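Local coordinates for protein nucleoside-diphosphate sugar epimerase (SulA family) (Corynebacterium glutamicum, PDB 3OH8) that probably acts on nucleotide-linked sugars as an NAD(P)-dependent epimerase of the SulA family, its Rossmann-type domain joined to an N-terminal antiparallel sheet domain, at residues D65-V78 with L87-Q99. Residues are numbered along the deposited sequence; the frame is centred on the assembly and turned at random.
Sequences DLSGFLNGSRFTDV and LANWRHVHNFVDQ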
ATOM      1  N   ASP A  65      -8.231   8.023  23.804  1.00 27.65           N
ATOM      2  CA  ASP A  65      -8.935   8.301  25.053  1.00 26.18           C
ATOM      3  C   ASP A  65      -8.629   7.232  26.093  1.00 23.86           C
ATOM      4  O   ASP A  65      -8.975   6.057  25.922  1.00 24.82           O
ATOM      5  CB  ASP A  65     -10.435   8.378  24.787  1.00 31.21           C
ATOM      6  CG  ASP A  65     -11.234   8.738  26.028  1.00 34.05           C
ATOM      7  OD1 ASP A  65     -10.624   8.883  27.108  1.00 36.85           O
ATOM      8  OD2 ASP A  65     -12.466   8.864  25.913  1.00 33.77           O
ATOM      9  N   LEU A  66      -7.974   7.637  27.178  1.00 29.46           N
ATOM     10  CA  LEU A  66      -7.574   6.692  28.219  1.00 33.72           C
ATOM     11  C   LEU A  66      -8.789   5.958  28.765  1.00 30.96           C
ATOM     12  O   LEU A  66      -8.726   4.772  29.054  1.00 29.40           O
ATOM     13  CB  LEU A  66      -6.856   7.417  29.360  1.00 42.46           C
ATOM     14  CG  LEU A  66      -5.810   6.631  30.160  1.00 47.15           C
ATOM     15  CD1 LEU A  66      -5.805   7.101  31.605  1.00 43.04           C
ATOM     16  CD2 LEU A  66      -6.057   5.135  30.094  1.00 51.36           C
ATOM     17  N   SER A  67      -9.903   6.669  28.887  1.00 38.03           N
ATOM     18  CA  SER A  67     -11.108   6.080  29.454  1.00 39.51           C
ATOM     19  C   SER A  67     -11.688   5.009  28.536  1.00 35.38           C
ATOM     20  O   SER A  67     -12.496   4.191  28.968  1.00 34.42           O
ATOM     21  CB  SER A  67     -12.158   7.159  29.737  1.00 41.69           C
ATOM     22  OG  SER A  67     -12.783   7.595  28.542  1.00 40.56           O
ATOM     23  N   GLY A  68     -11.273   5.017  27.270  1.00 32.80           N
ATOM     24  CA  GLY A  68     -11.771   4.051  26.307  1.00 28.33           C
ATOM     25  C   GLY A  68     -10.710   3.044  25.908  1.00 27.06           C
ATOM     26  O   GLY A  68     -10.705   2.511  24.787  1.00 21.58           O
ATOM     27  N   PHE A  69      -9.795   2.786  26.830  1.00 23.87           N
ATOM     28  CA  PHE A  69      -8.721   1.841  26.594  1.00 20.02           C
ATOM     29  C   PHE A  69      -8.836   0.637  27.530  1.00 27.89           C
ATOM     30  O   PHE A  69      -9.085   0.792  28.720  1.00 27.30           O
ATOM     31  CB  PHE A  69      -7.379   2.520  26.813  1.00 19.94           C
ATOM     32  CG  PHE A  69      -6.204   1.606  26.641  1.00 21.56           C
ATOM     33  CD1 PHE A  69      -5.763   1.251  25.366  1.00 22.13           C
ATOM     34  CD2 PHE A  69      -5.532   1.104  27.742  1.00 18.71           C
ATOM     35  CE1 PHE A  69      -4.675   0.420  25.203  1.00 23.78           C
ATOM     36  CE2 PHE A  69      -4.440   0.256  27.586  1.00 21.24           C
ATOM     37  CZ  PHE A  69      -4.011  -0.085  26.316  1.00 21.98           C
ATOM     38  N   LEU A  70      -8.676  -0.559  26.979  1.00 23.43           N
ATOM     39  CA  LEU A  70      -8.471  -1.753  27.787  1.00 27.52           C
ATOM     40  C   LEU A  70      -7.408  -2.569  27.091  1.00 26.11           C
ATOM     41  O   LEU A  70      -7.611  -3.030  25.965  1.00 22.92           O
ATOM     42  CB  LEU A  70      -9.755  -2.573  27.922  1.00 30.51           C
ATOM     43  CG  LEU A  70      -9.634  -3.845  28.775  1.00 39.42           C
ATOM     44  CD1 LEU A  70      -8.963  -3.563  30.121  1.00 42.38           C
ATOM     45  CD2 LEU A  70     -10.991  -4.495  28.986  1.00 37.29           C
ATOM     46  N   ASN A  71      -6.268  -2.731  27.751  1.00 23.97           N
ATOM     47  CA  ASN A  71      -5.114  -3.362  27.126  1.00 23.74           C
ATOM     48  C   ASN A  71      -5.476  -4.678  26.446  1.00 23.80           C
ATOM     49  O   ASN A  71      -5.969  -5.611  27.082  1.00 23.55           O
ATOM     50  CB  ASN A  71      -3.971  -3.558  28.130  1.00 28.33           C
ATOM     51  CG  ASN A  71      -2.659  -3.949  27.452  1.00 36.02           C
ATOM     52  OD1 ASN A  71      -1.848  -4.683  28.020  1.00 41.33           O
ATOM     53  ND2 ASN A  71      -2.448  -3.458  26.229  1.00 25.31           N
ATOM     54  N   GLY A  72      -5.242  -4.732  25.140  1.00 21.34           N
ATOM     55  CA  GLY A  72      -5.498  -5.929  24.369  1.00 18.71           C
ATOM     56  C   GLY A  72      -6.927  -6.119  23.894  1.00 23.45           C
ATOM     57  O   GLY A  72      -7.193  -7.085  23.186  1.00 22.28           O
ATOM     58  N   SER A  73      -7.837  -5.216  24.267  1.00 21.52           N
ATOM     59  CA  SER A  73      -9.268  -5.392  23.965  1.00 21.58           C
ATOM     60  C   SER A  73      -9.930  -4.176  23.343  1.00 16.13           C
ATOM     61  O   SER A  73     -10.923  -4.306  22.626  1.00 19.00           O
ATOM     62  CB  SER A  73     -10.067  -5.762  25.237  1.00 20.64           C
ATOM     63  OG  SER A  73      -9.618  -6.992  25.767  1.00 31.93           O
ATOM     64  N   ARG A  74      -9.433  -2.987  23.672  1.00 18.45           N
ATOM     65  CA  ARG A  74     -10.104  -1.780  23.229  1.00 20.02           C
ATOM     66  C   ARG A  74      -9.199  -0.567  23.218  1.00 23.71           C
ATOM     67  O   ARG A  74      -8.400  -0.378  24.130  1.00 22.42           O
ATOM     68  CB  ARG A  74     -11.321  -1.491  24.106  1.00 19.02           C
ATOM     69  CG  ARG A  74     -12.109  -0.268  23.665  1.00 21.31           C
ATOM     70  CD  ARG A  74     -13.345  -0.061  24.547  1.00 19.87           C
ATOM     71  NE  ARG A  74     -14.356  -1.087  24.327  1.00 22.57           N
ATOM     72  CZ  ARG A  74     -15.555  -1.082  24.899  1.00 28.43           C
ATOM     73  NH1 ARG A  74     -15.892  -0.095  25.713  1.00 28.48           N
ATOM     74  NH2 ARG A  74     -16.419  -2.056  24.653  1.00 26.79           N
ATOM     75  N   PHE A  75      -9.310   0.239  22.163  1.00 16.67           N
ATOM     76  CA  PHE A  75      -8.783   1.606  22.210  1.00 20.68           C
ATOM     77  C   PHE A  75      -9.769   2.537  21.530  1.00 18.02           C
ATOM     78  O   PHE A  75     -10.637   2.081  20.793  1.00 18.88           O
ATOM     79  CB  PHE A  75      -7.356   1.715  21.646  1.00 19.59           C
ATOM     80  CG  PHE A  75      -7.259   1.566  20.153  1.00 19.92           C
ATOM     81  CD1 PHE A  75      -7.045   0.318  19.579  1.00 21.47           C
ATOM     82  CD2 PHE A  75      -7.343   2.676  19.321  1.00 18.75           C
ATOM     83  CE1 PHE A  75      -6.931   0.182  18.193  1.00 24.24           C
ATOM     84  CE2 PHE A  75      -7.235   2.546  17.936  1.00 20.90           C
ATOM     85  CZ  PHE A  75      -7.030   1.301  17.371  1.00 15.72           C
ATOM     86  N   THR A  76      -9.679   3.832  21.806  1.00 15.86           N
ATOM     87  CA  THR A  76     -10.707   4.760  21.329  1.00 17.57           C
ATOM     88  C   THR A  76     -10.070   6.027  20.754  1.00 20.06           C
ATOM     89  O   THR A  76      -9.168   6.599  21.375  1.00 22.33           O
ATOM     90  CB  THR A  76     -11.678   5.149  22.486  1.00 21.11           C
ATOM     91  OG1 THR A  76     -12.359   3.979  22.969  1.00 19.88           O
ATOM     92  CG2 THR A  76     -12.715   6.151  22.007  1.00 23.32           C
ATOM     93  N   ASP A  77     -10.517   6.452  19.572  1.00 24.04           N
ATOM     94  CA  ASP A  77     -10.028   7.703  18.969  1.00 27.10           C
ATOM     95  C   ASP A  77     -11.057   8.798  19.201  1.00 28.53           C
ATOM     96  O   ASP A  77     -12.244   8.569  19.005  1.00 26.65           O
ATOM     97  CB  ASP A  77      -9.832   7.580  17.444  1.00 24.96           C
ATOM     98  CG  ASP A  77      -8.947   6.427  17.046  1.00 24.86           C
ATOM     99  OD1 ASP A  77      -7.898   6.213  17.683  1.00 26.25           O
ATOM    100  OD2 ASP A  77      -9.297   5.738  16.067  1.00 28.53           O
ATOM    101  N   VAL A  78     -10.615   9.996  19.576  1.00 28.91           N
ATOM    102  CA  VAL A  78     -11.558  11.094  19.769  1.00 32.41           C
ATOM    103  C   VAL A  78     -11.051  12.405  19.179  1.00 29.91           C
ATOM    104  O   VAL A  78      -9.850  12.661  19.169  1.00 24.65           O
ATOM    105  CB  VAL A  78     -11.912  11.302  21.272  1.00 37.81           C
ATOM    106  CG1 VAL A  78     -12.466  10.018  21.872  1.00 35.95           C
ATOM    107  CG2 VAL A  78     -10.707  11.785  22.057  1.00 37.38           C
ATOM    108  N   LEU A  87     -15.745  16.079  10.412  1.00 55.63           N
ATOM    109  CA  LEU A  87     -14.679  15.361  11.090  1.00 56.28           C
ATOM    110  C   LEU A  87     -14.602  15.763  12.550  1.00 55.34           C
ATOM    111  O   LEU A  87     -13.601  15.515  13.225  1.00 53.97           O
ATOM    112  CB  LEU A  87     -13.345  15.626  10.393  1.00 58.49           C
ATOM    113  CG  LEU A  87     -12.226  14.609  10.603  1.00 60.65           C
ATOM    114  CD1 LEU A  87     -12.723  13.195  10.330  1.00 58.91           C
ATOM    115  CD2 LEU A  87     -11.048  14.947   9.706  1.00 63.22           C
ATOM    116  N   ALA A  88     -15.670  16.375  13.043  1.00 57.84           N
ATOM    117  CA  ALA A  88     -15.683  16.859  14.413  1.00 60.35           C
ATOM    118  C   ALA A  88     -16.674  16.086  15.259  1.00 58.23           C
ATOM    119  O   ALA A  88     -17.592  15.454  14.738  1.00 62.11           O
ATOM    120  CB  ALA A  88     -16.009  18.336  14.449  1.00 60.73           C
ATOM    121  N   ASN A  89     -16.489  16.159  16.571  1.00 53.59           N
ATOM    122  CA  ASN A  89     -17.330  15.419  17.495  1.00 51.74           C
ATOM    123  C   ASN A  89     -17.263  13.931  17.155  1.00 43.82           C
ATOM    124  O   ASN A  89     -18.257  13.207  17.212  1.00 47.28           O
ATOM    125  CB  ASN A  89     -18.764  15.935  17.429  1.00 58.58           C
ATOM    126  CG  ASN A  89     -19.459  15.893  18.779  1.00 63.70           C
ATOM    127  OD1 ASN A  89     -19.382  16.842  19.560  1.00 63.75           O
ATOM    128  ND2 ASN A  89     -20.141  14.789  19.059  1.00 65.59           N
ATOM    129  N   TRP A  90     -16.063  13.496  16.801  1.00 35.61           N
ATOM    130  CA  TRP A  90     -15.821  12.146  16.318  1.00 28.03           C
ATOM    131  C   TRP A  90     -15.345  11.264  17.467  1.00 23.05           C
ATOM    132  O   TRP A  90     -14.412  11.618  18.189  1.00 21.71           O
ATOM    133  CB  TRP A  90     -14.773  12.209  15.200  1.00 28.48           C
ATOM    134  CG  TRP A  90     -14.292  10.885  14.665  1.00 28.65           C
ATOM    135  CD1 TRP A  90     -13.262  10.127  15.152  1.00 27.98           C
ATOM    136  CD2 TRP A  90     -14.800  10.184  13.525  1.00 26.27           C
ATOM    137  NE1 TRP A  90     -13.103   8.996  14.387  1.00 26.59           N
ATOM    138  CE2 TRP A  90     -14.036   9.006  13.384  1.00 27.33           C
ATOM    139  CE3 TRP A  90     -15.827  10.437  12.611  1.00 30.03           C
ATOM    140  CZ2 TRP A  90     -14.265   8.086  12.364  1.00 31.25           C
ATOM    141  CZ3 TRP A  90     -16.058   9.519  11.606  1.00 29.58           C
ATOM    142  CH2 TRP A  90     -15.279   8.357  11.487  1.00 33.84           C
ATOM    143  N   ARG A  91     -15.988  10.116  17.647  1.00 24.32           N
ATOM    144  CA  ARG A  91     -15.542   9.175  18.669  1.00 25.37           C
ATOM    145  C   ARG A  91     -15.569   7.745  18.120  1.00 24.59           C
ATOM    146  O   ARG A  91     -16.631   7.207  17.823  1.00 23.98           O
ATOM    147  CB  ARG A  91     -16.412   9.305  19.923  1.00 33.42           C
ATOM    148  CG  ARG A  91     -15.748   8.833  21.203  1.00 42.68           C
ATOM    149  CD  ARG A  91     -16.477   9.378  22.444  1.00 47.48           C
ATOM    150  NE  ARG A  91     -15.831   8.956  23.683  1.00 50.54           N
ATOM    151  CZ  ARG A  91     -16.121   7.826  24.321  1.00 61.94           C
ATOM    152  NH1 ARG A  91     -17.055   7.012  23.838  1.00 65.24           N
ATOM    153  NH2 ARG A  91     -15.480   7.511  25.439  1.00 66.40           N
ATOM    154  N   HIS A  92     -14.393   7.134  18.001  1.00 21.11           N
ATOM    155  CA  HIS A  92     -14.258   5.848  17.329  1.00 16.30           C
ATOM    156  C   HIS A  92     -13.751   4.804  18.318  1.00 17.63           C
ATOM    157  O   HIS A  92     -12.596   4.843  18.736  1.00 21.58           O
ATOM    158  CB  HIS A  92     -13.288   6.001  16.141  1.00 17.61           C
ATOM    159  CG  HIS A  92     -13.141   4.763  15.301  1.00 22.07           C
ATOM    160  ND1 HIS A  92     -13.646   3.542  15.670  1.00 22.90           N
ATOM    161  CD2 HIS A  92     -12.535   4.586  14.099  1.00 18.12           C
ATOM    162  CE1 HIS A  92     -13.352   2.645  14.734  1.00 22.39           C
ATOM    163  NE2 HIS A  92     -12.687   3.252  13.776  1.00 26.10           N
ATOM    164  N   VAL A  93     -14.626   3.882  18.711  1.00 18.30           N
ATOM    165  CA  VAL A  93     -14.229   2.798  19.596  1.00 19.23           C
ATOM    166  C   VAL A  93     -13.846   1.556  18.774  1.00 17.23           C
ATOM    167  O   VAL A  93     -14.601   1.124  17.899  1.00 19.01           O
ATOM    168  CB  VAL A  93     -15.361   2.419  20.583  1.00 19.41           C
ATOM    169  CG1 VAL A  93     -14.924   1.251  21.463  1.00 16.26           C
ATOM    170  CG2 VAL A  93     -15.757   3.624  21.441  1.00 19.44           C
ATOM    171  N   HIS A  94     -12.671   0.998  19.062  1.00 15.55           N
ATOM    172  CA  HIS A  94     -12.173  -0.205  18.391  1.00 15.68           C
ATOM    173  C   HIS A  94     -12.163  -1.323  19.424  1.00 14.98           C
ATOM    174  O   HIS A  94     -11.362  -1.292  20.355  1.00 17.18           O
ATOM    175  CB  HIS A  94     -10.726  -0.026  17.898  1.00 13.01           C
ATOM    176  CG  HIS A  94     -10.486   1.214  17.098  1.00 16.12           C
ATOM    177  ND1 HIS A  94     -10.183   1.195  15.751  1.00 19.40           N
ATOM    178  CD2 HIS A  94     -10.447   2.525  17.467  1.00 20.04           C
ATOM    179  CE1 HIS A  94      -9.988   2.431  15.322  1.00 20.14           C
ATOM    180  NE2 HIS A  94     -10.145   3.252  16.343  1.00 21.44           N
ATOM    181  N   ASN A  95     -13.037  -2.306  19.247  1.00 16.01           N
ATOM    182  CA  ASN A  95     -13.181  -3.400  20.213  1.00 17.49           C
ATOM    183  C   ASN A  95     -12.730  -4.734  19.619  1.00 19.68           C
ATOM    184  O   ASN A  95     -13.076  -5.063  18.482  1.00 18.89           O
ATOM    185  CB  ASN A  95     -14.636  -3.506  20.658  1.00 15.01           C
ATOM    186  CG  ASN A  95     -14.805  -4.312  21.934  1.00 22.46           C
ATOM    187  OD1 ASN A  95     -15.219  -5.476  21.906  1.00 24.86           O
ATOM    188  ND2 ASN A  95     -14.495  -3.692  23.060  1.00 15.32           N
ATOM    189  N   PHE A  96     -11.971  -5.503  20.396  1.00 18.67           N
ATOM    190  CA  PHE A  96     -11.409  -6.770  19.932  1.00 15.70           C
ATOM    191  C   PHE A  96     -11.816  -7.904  20.871  1.00 18.25           C
ATOM    192  O   PHE A  96     -11.443  -7.889  22.042  1.00 16.81           O
ATOM    193  CB  PHE A  96      -9.884  -6.694  19.950  1.00 17.46           C
ATOM    194  CG  PHE A  96      -9.303  -5.600  19.088  1.00 19.90           C
ATOM    195  CD1 PHE A  96      -9.313  -4.279  19.516  1.00 14.62           C
ATOM    196  CD2 PHE A  96      -8.716  -5.904  17.870  1.00 20.99           C
ATOM    197  CE1 PHE A  96      -8.750  -3.272  18.736  1.00 14.78           C
ATOM    198  CE2 PHE A  96      -8.161  -4.910  17.081  1.00 19.76           C
ATOM    199  CZ  PHE A  96      -8.182  -3.589  17.511  1.00 19.34           C
ATOM    200  N   VAL A  97     -12.554  -8.892  20.381  1.00 18.38           N
ATOM    201  CA  VAL A  97     -12.809 -10.075  21.211  1.00 23.83           C
ATOM    202  C   VAL A  97     -12.320 -11.360  20.562  1.00 21.96           C
ATOM    203  O   VAL A  97     -12.109 -11.409  19.355  1.00 17.75           O
ATOM    204  CB  VAL A  97     -14.296 -10.231  21.611  1.00 21.55           C
ATOM    205  CG1 VAL A  97     -14.717  -9.085  22.530  1.00 20.68           C
ATOM    206  CG2 VAL A  97     -15.186 -10.317  20.388  1.00 23.71           C
ATOM    207  N   ASP A  98     -12.118 -12.397  21.377  1.00 15.74           N
ATOM    208  CA  ASP A  98     -11.789 -13.717  20.854  1.00 16.09           C
ATOM    209  C   ASP A  98     -13.006 -14.293  20.168  1.00 17.12           C
ATOM    210  O   ASP A  98     -14.139 -14.110  20.626  1.00 16.43           O
ATOM    211  CB  ASP A  98     -11.314 -14.643  21.968  1.00 22.74           C
ATOM    212  CG  ASP A  98     -10.017 -14.186  22.577  1.00 24.53           C
ATOM    213  OD1 ASP A  98      -9.114 -13.762  21.810  1.00 21.08           O
ATOM    214  OD2 ASP A  98      -9.898 -14.229  23.821  1.00 25.55           O
ATOM    215  N   GLN A  99     -12.771 -14.955  19.042  1.00 16.30           N
ATOM    216  CA  GLN A  99     -13.839 -15.540  18.264  1.00 19.82           C
ATOM    217  C   GLN A  99     -13.321 -16.778  17.554  1.00 20.42           C
ATOM    218  O   GLN A  99     -12.638 -16.675  16.529  1.00 18.57           O
ATOM    219  CB  GLN A  99     -14.369 -14.540  17.239  1.00 18.18           C
ATOM    220  CG  GLN A  99     -15.570 -15.060  16.482  1.00 20.55           C
ATOM    221  CD  GLN A  99     -16.760 -15.313  17.410  1.00 24.30           C
ATOM    222  OE1 GLN A  99     -17.109 -14.465  18.219  1.00 22.37           O
ATOM    223  NE2 GLN A  99     -17.382 -16.480  17.285  1.00 20.78           N
TER
HETATM  224  O   HOH W   1     -11.575  -8.876  24.581  1.00 29.67           O
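Strands 74-78 and 91-99 are antiparallel neighbours in the seven-stranded antiparallel sheet of a domain whose strand and helix order is consistent with a helix-grip (SRPBCC-like) fold, and Phe75 and Asp77 face His94 and His92 across them. Four backbone bonds zip the hydrogen-bonded pairs Phe75-His94 and Asp77-His92; a fifth, from Phe96 N to Ser73 O (2.7 Å), extends the ladder to Ser73, which with Arg74 forms a classic bulge opposite Leu70.

On the histidine-bearing side, the Phe75 and His94 rings form an offset stack, centroids 4.0 Å apart and planes tilted by 15°. Phe75 reaches it with CG between its backbone N and carbonyl carbon (chi1 72°), which lays CE2 and CZ over the imidazole. The opposite face of His94 rests on the His92 ring, so the imidazole is sandwiched. Phe96 CE1 meets Phe75 CE1 at 3.9 Å, and Trp17 and His20 meet the Phe96 ring edge-to-face. Within the His94 ring plane, NE2 donates to Asp77 OD2 at 2.6 Å, a short bond that fixes the ring's rotation and meets OD2 from above the carboxylate plane.

On the other side, Val93 CG1 lies over one face of the Arg74 guanidinium, whose NH1 forms a salt bridge with Glu492; Ile495 of helix 488-511 touches both residues. Thr76 OG1 nears Val93 CG2 while donating to Gly68 O, tying the preceding loop to the strand. Arg91 runs beside Val78, with CG 3.6 Å from Val78 CG1, and ends in a salt bridge to Asp65, where NH2 makes a weak hydrogen bond to OD2 at 3.3 Å, its guanidinium turned 74° from the carboxylate.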